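Long-range contacts in uncharacterized protein (Bacteroides ovatus, PDB 4FXT), which is of unknown function and probably pairs a transthyretin-like N-terminal domain with a C-terminal beta sandwich of the E-set type: residues G22-S27 against S188-Y193; T95-V100 against A123-E128; V103-N108 against I197-K202; T136-D141 against Y176-V181; K145-K150 against A163-P168. One frame throughout, in Å; residues are numbered along the deposited sequence.

Contact 1: residues G22-S27 against S188-Y193; sequences GVRSGS and SSEYCY
Arg-24 and Glu-190 meet across the boundary between the N-terminal and C-terminal domains, their side chains crossing at about a right angle. The Glu-190 chain bends at chi2 (61°), which swings its carboxylate toward Arg-24. There OE2 takes the NE hydrogen of Arg-24 at 2.6 Å in a salt bridge, approached on its syn side and near the guanidinium plane, although the two flat groups are turned 36° apart. Ser-27 closes the small turn beneath: its OG donates to Arg-24 O, while its CB lies 3.5 Å from Glu-190 OE2. On the flank, Tyr-193 sets ring atom CE1 3.7 Å from Arg-24 CB, and its hydroxyl is held by Glu-142 N. At the other end Tyr-193 N donates to Gly-22 O over 3.1 Å; glycine suits this place, since a CB would collide with Tyr-193 O. Without the Glu-190 carboxylate, as with an alanine here, the Arg-24 charge is likely to lose this mate and the turn holding it to become freer to shift. Because the carboxylate is buried, its pairing with Arg-24 presumably offsets the cost of enclosing a charge and probably favours the ionised form of Glu-190 where the domains join.

Contact 2: residues T95-V100 against A123-E128; sequences TPYFFV and ANANME
Phe-98 packs its ring against residues 125 to 127 inside the E-set-type beta sandwich. It sits at the start of strand 98-108 in one sheet, while Met-127, a selenomethionine, opens strand 127-135 in the other, so the contact spans the two layers near one end. From CB of Phe-98, the first torsion sets CG anti to the carbonyl carbon (chi1 -70°) and sends the ring across to the other segment. Along one side of the ring, CD1 lies 4.5 Å from the Ala-125 methyl and CE1 comes closer to it, at 3.9 Å; CE1 also borders the carbonyl carbon of Asn-126. The tip, CZ, reaches 3.4 Å from Met-127 N and lies against Met-127 CB as well, and on the far side CE2 keeps 4.0 Å from that same CB. A large flat apolar group fits here because it can cover three successive residues at once, with Val-183 and Ser-185 of strand 176-185 also against it. Alanine suits position 125: its one methyl is small enough to fit between Phe-98 and Tyr-97. The Tyr-97 hydroxyl turns to Arg-74 NH2, so the side chain meets Ala-125 near its root, through ring atom CD1 and through CB, which lies 3.8 Å from Ala-125 CB. Met-127 SE makes an oblique Met-aromatic contact 5.4 Å from the centroid of the Phe-98 ring.

Contact 3: residues V103-N108 against I197-K202; sequences VSFAKN and IKVALK
Phe-105 lays the CD2-CE2 side of its ring along Ile-197, whose CD1 sits at the ring edge, 3.7 Å from CE2. The two residues face each other between the layers of the E-set-type beta sandwich. Strand 103-108 belongs to the three-stranded sheet and strand 197-200 to the four-stranded one, each at an outer position of its sheet, and their axes approach to 6.9 Å at 19°, running in nearly the same direction. Side chains do the bridging, touching one another and the facing backbone, as is usual between the faces of a sandwich. With CG1 of Ile-197 anti to the carbonyl carbon (chi1 -59°), its CD1 borders both the Phe-105 ring and Val-103, 3.6 Å from Val-103 O. One step along, the root of Phe-105 takes over: its CB meets Val-199 CG2 at 3.6 Å. The beta-branched residues suit these strand positions because their branches stay close to the backbone and fill the gap around the broader ring, which also rests on Ala-179 and Val-181 of strand 176-185. Were Phe-105 cut back to an alanine, the touch at Val-199 would probably survive, but Ile-197 would lose its ring partner and a gap would open between the sheets. Toward the rim Lys-107 contributes its aliphatic stem, with CD 4.2 Å from Leu-201 CD2; its ammonium bonds to Gly-109 O, and its CE lies 3.6 Å from Leu-201 O.

Contact 4: residues T136-D141 against Y176-V181; sequences TGILTD and YLYARV. With EDO (1,2-ethanediol), chain O.
The irregular backbone of 136-141 runs alongside strand 176-181 in the same direction, its CA atoms drifting from 5.4 Å between Thr-136 and Leu-177 to 6.8 Å between Thr-140 and Arg-180. Tyr-178 lies beneath it as a flat platform. Ile-138 CA stands 3.7 Å over the ring centroid in a CH-pi contact, Ile-138 CD1 lies near CE2, and Thr-136 O sits at the ring edge. This loop joins strands 127-135 and 147-150, neighbours in the four-stranded sheet of the E-set-type sandwich. Thr-140 stiffens it by donating from OG1 to Gly-137 O over 2.9 Å. An ethanediol molecule, probably from the crystallisation liquor, occupies the bend: its O1 accepts from Gly-137 N and donates to Leu-139 O, while its O2 accepts from Thr-136 N. Arginine suits position 180 because its extended chain carries several donors: NE and NH2 serve Ser-194 O and Val-23 O. Arg-180 NH1 approaches Thr-140 O nearly along the C=O axis at 2.8 Å.

Contact 5: residues K145-K150 against A163-P168; sequences KEAELK and AEIEIP. With EDO (1,2-ethanediol), chain O.
Ile-165 makes the main apolar contact, pushing CD1 against the backbone of the facing strand, 3.6 Å from Glu-148 C. The torsion that turns CG1 anti to the backbone N (chi1 -175°) extends the chain toward that strand, and the same methyl is flanked by Leu-149 CB at 3.9 Å and Ala-147 CB at 4.2 Å. Leu-149 returns the contact from its own branch, CD2 lying 3.5 Å from Glu-164 O. Farther along, the Pro-168 ring offers its CG to Ala-147 CB at 3.8 Å. Small alanine lets the proline ring come near the strand, while the longer leucine and isoleucine cover more of the facing strand. The polar part is at the rim: Glu-146 crosses Pro-168 at about a right angle with its CG and backbone O beside Pro-168 CG, and its carboxylate reaches outward, where OE1 accepts a hydrogen bond from O2 of an ethanediol at 3.0 Å. A backbone irregularity accompanies this change of character, since Glu-146 and Ala-147 both face Leu-134 in a classic beta bulge. The E-set-type sandwich contains no helix here; strand 147-150 is an outer strand of the four-stranded sheet, beside 127-135, and strand 163-166 is an outer strand of the three-stranded sheet, beside 111-120. Their axes pass 7.3 Å apart at 146°, and Ile-132 of strand 127-135 and Ile-112 of strand 111-120 continue the apolar layer around Ile-165.

In the fold
From the N terminus, 22-27 opens contact 1, which closes only at 188-193 and so joins the N-terminal domain to the C-terminal one. Contacts 2, 4 and 5 nest inside this long loop. Contact 2 opens where the chain enters the C-terminal domain and closes at 123-128, before contacts 4 and 5 begin. Contact 3 starts within contact 2 and ends beyond contact 1, crossing both, and brings the chain's end against strand 98-108. Contact 4 folds a loop onto strand 176-185 inside contact 3, and contact 5 lies within contact 4, sharing its ethanediol. Contacts 2, 3 and 5 link the two sheets of the sandwich; Arg-180 of contact 4 reaches Val-23 of contact 1.

Contact 1: residues G22-S27 against S188-Y193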
# COMPACT_ATOMS: atom_id res chain seq x y z
N GLY A 22 -0.41 0.14 2.69
CA GLY A 22 0.05 0.95 1.58
C GLY A 22 0.09 0.18 0.28
O GLY A 22 0.48 -0.99 0.25
N VAL A 23 -0.37 0.83 -0.80
CA VAL A 23 -0.33 0.12 -2.05
C VAL A 23 -0.02 1.13 -3.17
O VAL A 23 0.11 2.32 -2.88
CB VAL A 23 -1.67 -0.63 -2.25
CG1 VAL A 23 -2.81 0.31 -2.62
CG2 VAL A 23 -1.49 -1.70 -3.29
N ARG A 24 0.20 0.64 -4.43
CA ARG A 24 0.48 1.51 -5.56
C ARG A 24 -0.86 2.13 -6.08
O ARG A 24 -1.86 1.40 -6.26
CB ARG A 24 1.23 0.76 -6.66
CG ARG A 24 1.52 1.62 -7.88
CD ARG A 24 2.30 0.93 -8.97
NE ARG A 24 1.54 -0.16 -9.57
CZ ARG A 24 0.74 -0.04 -10.63
NH1 ARG A 24 0.59 1.13 -11.22
NH2 ARG A 24 0.10 -1.10 -11.09
N SER A 25 -0.88 3.46 -6.31
CA SER A 25 -2.05 4.15 -6.82
C SER A 25 -2.39 3.56 -8.17
O SER A 25 -1.49 3.36 -8.98
CB SER A 25 -1.83 5.67 -6.89
OG SER A 25 -3.01 6.37 -7.26
N GLY A 26 -3.67 3.23 -8.35
CA GLY A 26 -4.24 2.62 -9.54
C GLY A 26 -3.89 1.17 -9.77
O GLY A 26 -3.80 0.75 -10.93
N SER A 27 -3.69 0.38 -8.70
CA SER A 27 -3.28 -1.01 -8.90
C SER A 27 -4.20 -2.04 -8.23
O SER A 27 -4.36 -3.16 -8.73
CB SER A 27 -1.88 -1.21 -8.33
OG SER A 27 -1.88 -1.08 -6.92
N SER A 188 2.15 -12.07 -5.61
CA SER A 188 1.45 -10.92 -6.17
C SER A 188 2.35 -10.18 -7.16
O SER A 188 3.56 -10.12 -6.95
CB SER A 188 0.98 -9.95 -5.08
OG SER A 188 0.30 -8.84 -5.65
N SER A 189 1.74 -9.57 -8.20
CA SER A 189 2.43 -8.78 -9.23
C SER A 189 2.73 -7.36 -8.70
O SER A 189 3.46 -6.58 -9.34
CB SER A 189 1.60 -8.72 -10.50
OG SER A 189 0.28 -8.27 -10.23
N GLU A 190 2.27 -7.09 -7.49
CA GLU A 190 2.38 -5.78 -6.89
C GLU A 190 3.24 -5.79 -5.64
O GLU A 190 3.26 -6.75 -4.90
CB GLU A 190 0.93 -5.33 -6.51
CG GLU A 190 0.69 -3.85 -6.54
CD GLU A 190 0.92 -3.26 -7.92
OE1 GLU A 190 0.58 -3.89 -8.95
OE2 GLU A 190 1.45 -2.13 -7.94
N TYR A 191 3.89 -4.66 -5.38
CA TYR A 191 4.59 -4.44 -4.15
C TYR A 191 3.63 -4.03 -3.07
O TYR A 191 2.59 -3.41 -3.36
CB TYR A 191 5.69 -3.36 -4.30
CG TYR A 191 7.00 -3.73 -4.93
CD1 TYR A 191 7.09 -3.96 -6.30
CD2 TYR A 191 8.18 -3.70 -4.20
CE1 TYR A 191 8.30 -4.28 -6.91
CE2 TYR A 191 9.41 -3.99 -4.80
CZ TYR A 191 9.47 -4.26 -6.16
OH TYR A 191 10.66 -4.54 -6.79
N CYS A 192 3.99 -4.28 -1.83
CA CYS A 192 3.30 -3.76 -0.68
C CYS A 192 4.17 -2.65 -0.12
O CYS A 192 5.37 -2.85 0.04
CB CYS A 192 2.97 -4.82 0.35
SG CYS A 192 2.17 -4.15 1.84
N TYR A 193 3.58 -1.49 0.12
CA TYR A 193 4.36 -0.33 0.51
C TYR A 193 4.03 0.23 1.87
O TYR A 193 2.96 0.02 2.46
CB TYR A 193 4.12 0.81 -0.50
CG TYR A 193 4.44 0.51 -1.95
CD1 TYR A 193 3.49 -0.08 -2.79
CD2 TYR A 193 5.65 0.90 -2.51
CE1 TYR A 193 3.77 -0.33 -4.13
CE2 TYR A 193 5.94 0.66 -3.85
CZ TYR A 193 5.00 0.06 -4.66
OH TYR A 193 5.30 -0.14 -5.98

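Contact 2: residues T95-V100 against A123-E128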
# COMPACT_ATOMS: atom_id res chain seq x y z
N THR A 95 -4.81 -9.50 4.45
CA THR A 95 -3.67 -10.21 5.01
C THR A 95 -2.54 -10.11 3.92
O THR A 95 -2.52 -10.90 2.97
CB THR A 95 -4.03 -11.66 5.48
OG1 THR A 95 -4.29 -12.51 4.36
CG2 THR A 95 -5.19 -11.70 6.50
N PRO A 96 -1.64 -9.10 4.05
CA PRO A 96 -0.53 -8.97 3.09
C PRO A 96 0.43 -10.17 3.15
O PRO A 96 0.46 -10.87 4.17
CB PRO A 96 0.19 -7.68 3.52
CG PRO A 96 -0.59 -7.11 4.62
CD PRO A 96 -1.51 -8.12 5.15
N TYR A 97 1.19 -10.41 2.06
CA TYR A 97 2.14 -11.53 2.07
C TYR A 97 3.32 -11.11 2.96
O TYR A 97 3.71 -11.83 3.89
CB TYR A 97 2.55 -11.90 0.65
CG TYR A 97 1.36 -12.33 -0.18
CD1 TYR A 97 0.78 -13.58 -0.01
CD2 TYR A 97 0.82 -11.49 -1.16
CE1 TYR A 97 -0.33 -13.97 -0.75
CE2 TYR A 97 -0.27 -11.88 -1.92
CZ TYR A 97 -0.85 -13.13 -1.72
OH TYR A 97 -1.92 -13.57 -2.46
N PHE A 98 3.78 -9.89 2.73
CA PHE A 98 4.79 -9.17 3.49
C PHE A 98 4.23 -7.81 3.85
O PHE A 98 3.49 -7.21 3.04
CB PHE A 98 6.09 -9.06 2.69
CG PHE A 98 6.85 -10.35 2.50
CD1 PHE A 98 6.58 -11.18 1.43
CD2 PHE A 98 7.86 -10.71 3.38
CE1 PHE A 98 7.29 -12.37 1.25
CE2 PHE A 98 8.58 -11.88 3.19
CZ PHE A 98 8.28 -12.71 2.13
N PHE A 99 4.53 -7.34 5.07
CA PHE A 99 4.03 -6.05 5.53
C PHE A 99 5.19 -5.13 5.94
O PHE A 99 6.17 -5.60 6.54
CB PHE A 99 3.04 -6.25 6.69
CG PHE A 99 2.44 -4.99 7.28
CD1 PHE A 99 1.54 -4.21 6.55
CD2 PHE A 99 2.71 -4.62 8.59
CE1 PHE A 99 0.97 -3.05 7.09
CE2 PHE A 99 2.12 -3.48 9.14
CZ PHE A 99 1.25 -2.70 8.39
N VAL A 100 5.10 -3.84 5.56
CA VAL A 100 6.12 -2.84 5.90
C VAL A 100 5.59 -1.94 7.03
O VAL A 100 4.56 -1.29 6.82
CB VAL A 100 6.58 -1.98 4.68
CG1 VAL A 100 7.86 -1.21 5.03
CG2 VAL A 100 6.84 -2.85 3.45
N ALA A 123 3.31 -17.42 5.46
CA ALA A 123 4.47 -18.32 5.59
C ALA A 123 4.87 -18.97 4.24
O ALA A 123 6.06 -19.25 4.00
CB ALA A 123 4.18 -19.40 6.61
N ASN A 124 3.87 -19.22 3.40
CA ASN A 124 3.91 -19.78 2.07
C ASN A 124 4.69 -18.88 1.08
O ASN A 124 5.36 -19.41 0.18
CB ASN A 124 2.45 -19.94 1.62
CG ASN A 124 2.25 -20.33 0.19
OD1 ASN A 124 2.90 -21.26 -0.32
ND2 ASN A 124 1.29 -19.65 -0.46
N ALA A 125 4.57 -17.53 1.22
CA ALA A 125 5.14 -16.50 0.34
C ALA A 125 6.66 -16.42 0.44
O ALA A 125 7.23 -16.72 1.48
CB ALA A 125 4.56 -15.13 0.69
N ASN A 126 7.29 -15.98 -0.66
CA ASN A 126 8.74 -15.82 -0.76
C ASN A 126 9.05 -14.44 -1.28
O ASN A 126 8.42 -13.95 -2.22
CB ASN A 126 9.33 -16.90 -1.65
CG ASN A 126 9.14 -18.30 -1.10
OD1 ASN A 126 8.58 -19.16 -1.77
ND2 ASN A 126 9.52 -18.54 0.16
N MSE A 127 10.01 -13.80 -0.63
CA MSE A 127 10.44 -12.42 -0.88
C MSE A 127 11.21 -12.34 -2.20
O MSE A 127 12.11 -13.16 -2.42
CB MSE A 127 11.29 -11.96 0.31
CG MSE A 127 12.01 -10.66 0.13
SE MSE A 127 12.66 -9.86 1.81
CE MSE A 127 13.57 -11.40 2.79
N GLU A 128 10.81 -11.37 -3.09
CA GLU A 128 11.48 -11.16 -4.39
C GLU A 128 12.43 -9.99 -4.35
O GLU A 128 13.54 -10.08 -4.90
CB GLU A 128 10.52 -10.95 -5.57
CG GLU A 128 9.72 -12.18 -6.00
CD GLU A 128 8.92 -11.96 -7.28
OE1 GLU A 128 8.97 -10.83 -7.81
OE2 GLU A 128 8.28 -12.93 -7.76

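Contact 3: residues V103-N108 against I197-K202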
# COMPACT_ATOMS: atom_id res chain seq x y z
N VAL A 103 8.24 2.94 9.62
CA VAL A 103 9.05 3.52 8.56
C VAL A 103 9.30 5.01 8.83
O VAL A 103 8.38 5.75 9.11
CB VAL A 103 8.34 3.31 7.20
CG1 VAL A 103 9.14 3.93 6.07
CG2 VAL A 103 8.13 1.82 6.94
N SER A 104 10.57 5.42 8.76
CA SER A 104 11.04 6.78 8.97
C SER A 104 12.15 7.10 7.99
O SER A 104 12.89 6.22 7.58
CB SER A 104 11.51 6.98 10.40
OG SER A 104 12.50 6.03 10.73
N PHE A 105 12.23 8.38 7.59
CA PHE A 105 13.23 8.86 6.64
C PHE A 105 13.88 10.14 7.14
O PHE A 105 13.24 10.93 7.86
CB PHE A 105 12.61 9.11 5.27
CG PHE A 105 11.89 7.95 4.64
CD1 PHE A 105 12.59 6.99 3.92
CD2 PHE A 105 10.52 7.82 4.75
CE1 PHE A 105 11.92 5.91 3.33
CE2 PHE A 105 9.85 6.73 4.17
CZ PHE A 105 10.55 5.79 3.45
N ALA A 106 15.16 10.34 6.76
CA ALA A 106 15.92 11.52 7.13
C ALA A 106 16.94 11.86 6.08
O ALA A 106 17.57 10.98 5.52
CB ALA A 106 16.60 11.30 8.47
N LYS A 107 17.12 13.14 5.81
CA LYS A 107 18.16 13.60 4.89
C LYS A 107 19.47 13.62 5.67
O LYS A 107 19.51 14.15 6.78
CB LYS A 107 17.82 14.98 4.25
CG LYS A 107 18.95 15.59 3.42
CD LYS A 107 18.65 17.04 3.05
CE LYS A 107 19.80 17.83 2.44
NZ LYS A 107 20.24 17.31 1.12
N ASN A 108 20.51 12.97 5.12
CA ASN A 108 21.86 12.92 5.66
C ASN A 108 22.79 13.12 4.49
O ASN A 108 23.02 12.18 3.72
CB ASN A 108 22.12 11.63 6.45
CG ASN A 108 21.38 11.59 7.78
OD1 ASN A 108 21.36 12.57 8.56
ND2 ASN A 108 20.84 10.42 8.12
N ILE A 197 5.92 9.27 2.57
CA ILE A 197 6.30 10.24 3.58
C ILE A 197 7.11 11.38 2.98
O ILE A 197 8.13 11.16 2.32
CB ILE A 197 7.12 9.51 4.69
CG1 ILE A 197 6.26 8.39 5.32
CG2 ILE A 197 7.64 10.51 5.75
CD1 ILE A 197 6.95 7.56 6.31
N LYS A 198 6.66 12.61 3.28
CA LYS A 198 7.36 13.83 2.87
C LYS A 198 8.65 13.98 3.66
O LYS A 198 8.66 13.78 4.89
CB LYS A 198 6.48 15.06 3.04
CG LYS A 198 7.13 16.28 2.39
CD LYS A 198 6.66 17.64 2.90
CE LYS A 198 5.27 18.06 2.60
NZ LYS A 198 5.12 19.49 2.98
N VAL A 199 9.74 14.30 2.96
CA VAL A 199 11.07 14.47 3.54
C VAL A 199 11.59 15.84 3.15
O VAL A 199 11.78 16.09 1.96
CB VAL A 199 12.05 13.35 3.12
CG1 VAL A 199 13.41 13.51 3.78
CG2 VAL A 199 11.48 11.98 3.39
N ALA A 200 11.82 16.72 4.13
CA ALA A 200 12.34 18.05 3.88
C ALA A 200 13.76 17.98 3.37
O ALA A 200 14.55 17.19 3.87
CB ALA A 200 12.29 18.88 5.16
N LEU A 201 14.10 18.80 2.37
CA LEU A 201 15.46 18.84 1.80
C LEU A 201 16.09 20.20 2.12
O LEU A 201 17.31 20.35 2.10
CB LEU A 201 15.44 18.58 0.29
CG LEU A 201 14.80 17.26 -0.16
CD1 LEU A 201 14.78 17.17 -1.65
CD2 LEU A 201 15.49 16.05 0.41
N LYS A 202 15.24 21.17 2.45
CA LYS A 202 15.60 22.53 2.81
C LYS A 202 14.99 22.89 4.18
O LYS A 202 13.78 22.63 4.38
CB LYS A 202 15.14 23.53 1.72
CG LYS A 202 15.83 23.37 0.35
CD LYS A 202 15.33 24.44 -0.64
CE LYS A 202 16.06 24.40 -1.96
NZ LYS A 202 15.54 25.43 -2.92
OXT LYS A 202 15.74 23.38 5.05

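Contact 4: residues T136-D141 against Y176-V181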
# COMPACT_ATOMS: atom_id res chain seq x y z
N THR A 136 8.85 12.98 -6.82
CA THR A 136 8.60 14.43 -6.72
C THR A 136 7.23 14.66 -6.05
O THR A 136 7.07 15.62 -5.28
CB THR A 136 8.69 15.14 -8.10
OG1 THR A 136 7.71 14.62 -8.97
CG2 THR A 136 10.02 14.98 -8.79
N GLY A 137 6.27 13.76 -6.34
CA GLY A 137 4.90 13.83 -5.85
C GLY A 137 4.49 12.78 -4.83
O GLY A 137 5.12 11.74 -4.72
N ILE A 138 3.37 13.05 -4.14
CA ILE A 138 2.74 12.23 -3.10
C ILE A 138 2.57 10.78 -3.65
O ILE A 138 2.72 9.85 -2.88
CB ILE A 138 1.39 12.88 -2.60
CG1 ILE A 138 0.66 12.09 -1.49
CG2 ILE A 138 0.45 13.23 -3.69
CD1 ILE A 138 1.48 11.83 -0.09
N LEU A 139 2.40 10.57 -4.95
CA LEU A 139 2.35 9.22 -5.52
C LEU A 139 3.72 8.77 -5.93
O LEU A 139 4.26 9.22 -6.93
CB LEU A 139 1.40 9.15 -6.74
CG LEU A 139 -0.05 9.61 -6.59
CD1 LEU A 139 -0.80 9.20 -7.83
CD2 LEU A 139 -0.74 8.97 -5.41
N THR A 140 4.30 7.89 -5.16
CA THR A 140 5.64 7.31 -5.39
C THR A 140 5.48 5.81 -5.23
O THR A 140 4.80 5.33 -4.31
CB THR A 140 6.67 7.96 -4.44
OG1 THR A 140 6.70 9.36 -4.68
CG2 THR A 140 8.05 7.43 -4.64
N ASP A 141 6.03 5.06 -6.18
CA ASP A 141 5.95 3.60 -6.20
C ASP A 141 7.01 3.04 -7.15
O ASP A 141 7.89 3.77 -7.61
CB ASP A 141 4.54 3.15 -6.60
CG ASP A 141 3.97 3.88 -7.81
OD1 ASP A 141 4.40 3.57 -8.94
OD2 ASP A 141 2.99 4.67 -7.63
N TYR A 176 11.35 19.71 -0.84
CA TYR A 176 11.07 18.41 -0.22
C TYR A 176 10.87 17.34 -1.29
O TYR A 176 10.70 17.66 -2.47
CB TYR A 176 9.80 18.49 0.68
CG TYR A 176 8.53 18.95 -0.04
CD1 TYR A 176 7.68 18.03 -0.65
CD2 TYR A 176 8.18 20.29 -0.09
CE1 TYR A 176 6.52 18.44 -1.31
CE2 TYR A 176 7.02 20.71 -0.74
CZ TYR A 176 6.19 19.79 -1.35
OH TYR A 176 5.05 20.19 -1.98
N LEU A 177 10.79 16.07 -0.86
CA LEU A 177 10.48 14.93 -1.71
C LEU A 177 9.62 13.92 -0.94
O LEU A 177 9.46 14.01 0.27
CB LEU A 177 11.74 14.24 -2.30
CG LEU A 177 12.84 13.71 -1.31
CD1 LEU A 177 12.39 12.52 -0.45
CD2 LEU A 177 14.06 13.29 -2.08
N TYR A 178 9.13 12.92 -1.65
CA TYR A 178 8.35 11.86 -1.04
C TYR A 178 9.17 10.59 -1.12
O TYR A 178 9.81 10.33 -2.14
CB TYR A 178 6.98 11.72 -1.70
CG TYR A 178 6.12 12.95 -1.48
CD1 TYR A 178 6.18 14.03 -2.36
CD2 TYR A 178 5.24 13.03 -0.40
CE1 TYR A 178 5.38 15.16 -2.17
CE2 TYR A 178 4.44 14.14 -0.20
CZ TYR A 178 4.52 15.22 -1.08
OH TYR A 178 3.77 16.34 -0.84
N ALA A 179 9.23 9.87 0.01
CA ALA A 179 10.00 8.64 0.14
C ALA A 179 9.12 7.52 0.53
O ALA A 179 8.11 7.74 1.22
CB ALA A 179 11.11 8.83 1.16
N ARG A 180 9.46 6.30 0.10
CA ARG A 180 8.62 5.13 0.37
C ARG A 180 9.39 3.81 0.26
O ARG A 180 10.32 3.70 -0.53
CB ARG A 180 7.47 5.14 -0.67
CG ARG A 180 6.19 4.57 -0.16
CD ARG A 180 5.12 4.72 -1.20
NE ARG A 180 3.85 4.20 -0.70
CZ ARG A 180 2.82 3.88 -1.47
NH1 ARG A 180 2.91 3.97 -2.79
NH2 ARG A 180 1.71 3.40 -0.93
N VAL A 181 8.97 2.81 1.03
CA VAL A 181 9.59 1.48 1.06
C VAL A 181 8.57 0.48 0.54
O VAL A 181 7.42 0.52 0.97
CB VAL A 181 10.13 1.10 2.48
CG1 VAL A 181 10.82 -0.25 2.46
CG2 VAL A 181 11.06 2.16 3.04
C1 EDO O . 6.78 10.25 -8.49
O1 EDO O . 5.91 11.33 -8.13
C2 EDO O . 7.79 10.59 -9.64
O2 EDO O . 8.80 11.52 -9.25

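Contact 5: residues K145-K150 against A163-P168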
# COMPACT_ATOMS: atom_id res chain seq x y z
N LYS A 145 8.71 6.99 -10.03
CA LYS A 145 9.86 7.24 -9.14
C LYS A 145 10.89 8.09 -9.84
O LYS A 145 11.01 8.04 -11.07
CB LYS A 145 10.50 5.90 -8.70
CG LYS A 145 10.80 5.04 -9.93
CD LYS A 145 11.33 3.70 -9.71
CE LYS A 145 11.24 2.87 -10.99
NZ LYS A 145 12.01 3.42 -12.13
N GLU A 146 11.66 8.85 -9.04
CA GLU A 146 12.75 9.69 -9.54
C GLU A 146 14.08 8.96 -9.27
O GLU A 146 15.08 9.19 -9.96
CB GLU A 146 12.70 11.09 -8.90
CG GLU A 146 13.20 12.17 -9.84
CD GLU A 146 12.34 12.39 -11.06
OE1 GLU A 146 11.11 12.14 -10.99
OE2 GLU A 146 12.90 12.83 -12.09
N ALA A 147 14.06 8.04 -8.29
CA ALA A 147 15.16 7.19 -7.89
C ALA A 147 14.67 5.94 -7.18
O ALA A 147 13.65 5.99 -6.47
CB ALA A 147 16.11 7.96 -6.99
N GLU A 148 15.38 4.81 -7.36
CA GLU A 148 15.04 3.57 -6.65
C GLU A 148 16.30 2.92 -6.16
O GLU A 148 17.39 3.20 -6.66
CB GLU A 148 14.21 2.56 -7.48
CG GLU A 148 14.89 1.82 -8.62
CD GLU A 148 14.08 0.70 -9.27
OE1 GLU A 148 13.22 0.10 -8.59
OE2 GLU A 148 14.40 0.37 -10.43
N LEU A 149 16.15 2.05 -5.18
CA LEU A 149 17.22 1.25 -4.60
C LEU A 149 16.68 -0.15 -4.39
O LEU A 149 15.70 -0.31 -3.67
CB LEU A 149 17.70 1.89 -3.30
CG LEU A 149 18.91 1.28 -2.64
CD1 LEU A 149 20.12 1.32 -3.57
CD2 LEU A 149 19.24 2.02 -1.38
N LYS A 150 17.21 -1.15 -5.11
CA LYS A 150 16.76 -2.54 -4.98
C LYS A 150 17.73 -3.25 -4.03
O LYS A 150 18.93 -3.32 -4.32
CB LYS A 150 16.66 -3.20 -6.36
CG LYS A 150 15.71 -2.49 -7.34
CD LYS A 150 15.63 -3.09 -8.77
CE LYS A 150 14.95 -4.43 -8.91
NZ LYS A 150 14.87 -4.86 -10.34
N ALA A 163 18.84 1.64 5.36
CA ALA A 163 19.34 1.72 4.00
C ALA A 163 19.41 3.19 3.56
O ALA A 163 18.57 4.00 3.97
CB ALA A 163 18.47 0.91 3.06
N GLU A 164 20.44 3.55 2.77
CA GLU A 164 20.60 4.91 2.32
C GLU A 164 20.55 4.98 0.81
O GLU A 164 21.37 4.33 0.15
CB GLU A 164 21.91 5.50 2.83
CG GLU A 164 21.98 5.64 4.32
CD GLU A 164 23.28 6.22 4.83
OE1 GLU A 164 24.36 5.76 4.37
OE2 GLU A 164 23.23 7.09 5.73
N ILE A 165 19.60 5.79 0.28
CA ILE A 165 19.38 6.05 -1.15
C ILE A 165 19.87 7.46 -1.44
O ILE A 165 19.58 8.39 -0.69
CB ILE A 165 17.90 5.82 -1.56
CG1 ILE A 165 17.70 5.97 -3.09
CG2 ILE A 165 16.93 6.70 -0.74
CD1 ILE A 165 16.40 5.51 -3.62
N GLU A 166 20.64 7.62 -2.53
CA GLU A 166 21.18 8.90 -2.95
C GLU A 166 20.07 9.77 -3.62
O GLU A 166 19.31 9.29 -4.46
CB GLU A 166 22.35 8.67 -3.90
CG GLU A 166 23.09 9.95 -4.23
CD GLU A 166 24.42 9.75 -4.94
OE1 GLU A 166 25.32 9.11 -4.36
OE2 GLU A 166 24.59 10.36 -6.01
N ILE A 167 20.02 11.07 -3.24
CA ILE A 167 19.07 12.03 -3.77
C ILE A 167 19.46 12.32 -5.23
O ILE A 167 20.61 12.71 -5.49
CB ILE A 167 19.03 13.32 -2.90
CG1 ILE A 167 18.74 13.01 -1.44
CG2 ILE A 167 18.01 14.31 -3.46
CD1 ILE A 167 18.89 14.17 -0.46
N PRO A 168 18.56 12.08 -6.21
CA PRO A 168 18.92 12.29 -7.62
C PRO A 168 19.05 13.80 -7.96
O PRO A 168 18.55 14.66 -7.23
CB PRO A 168 17.76 11.64 -8.39
CG PRO A 168 16.61 11.70 -7.46
CD PRO A 168 17.18 11.56 -6.08
C1 EDO O . 6.78 10.25 -8.49
O1 EDO O . 5.91 11.33 -8.13
C2 EDO O . 7.79 10.59 -9.64
O2 EDO O . 8.80 11.52 -9.25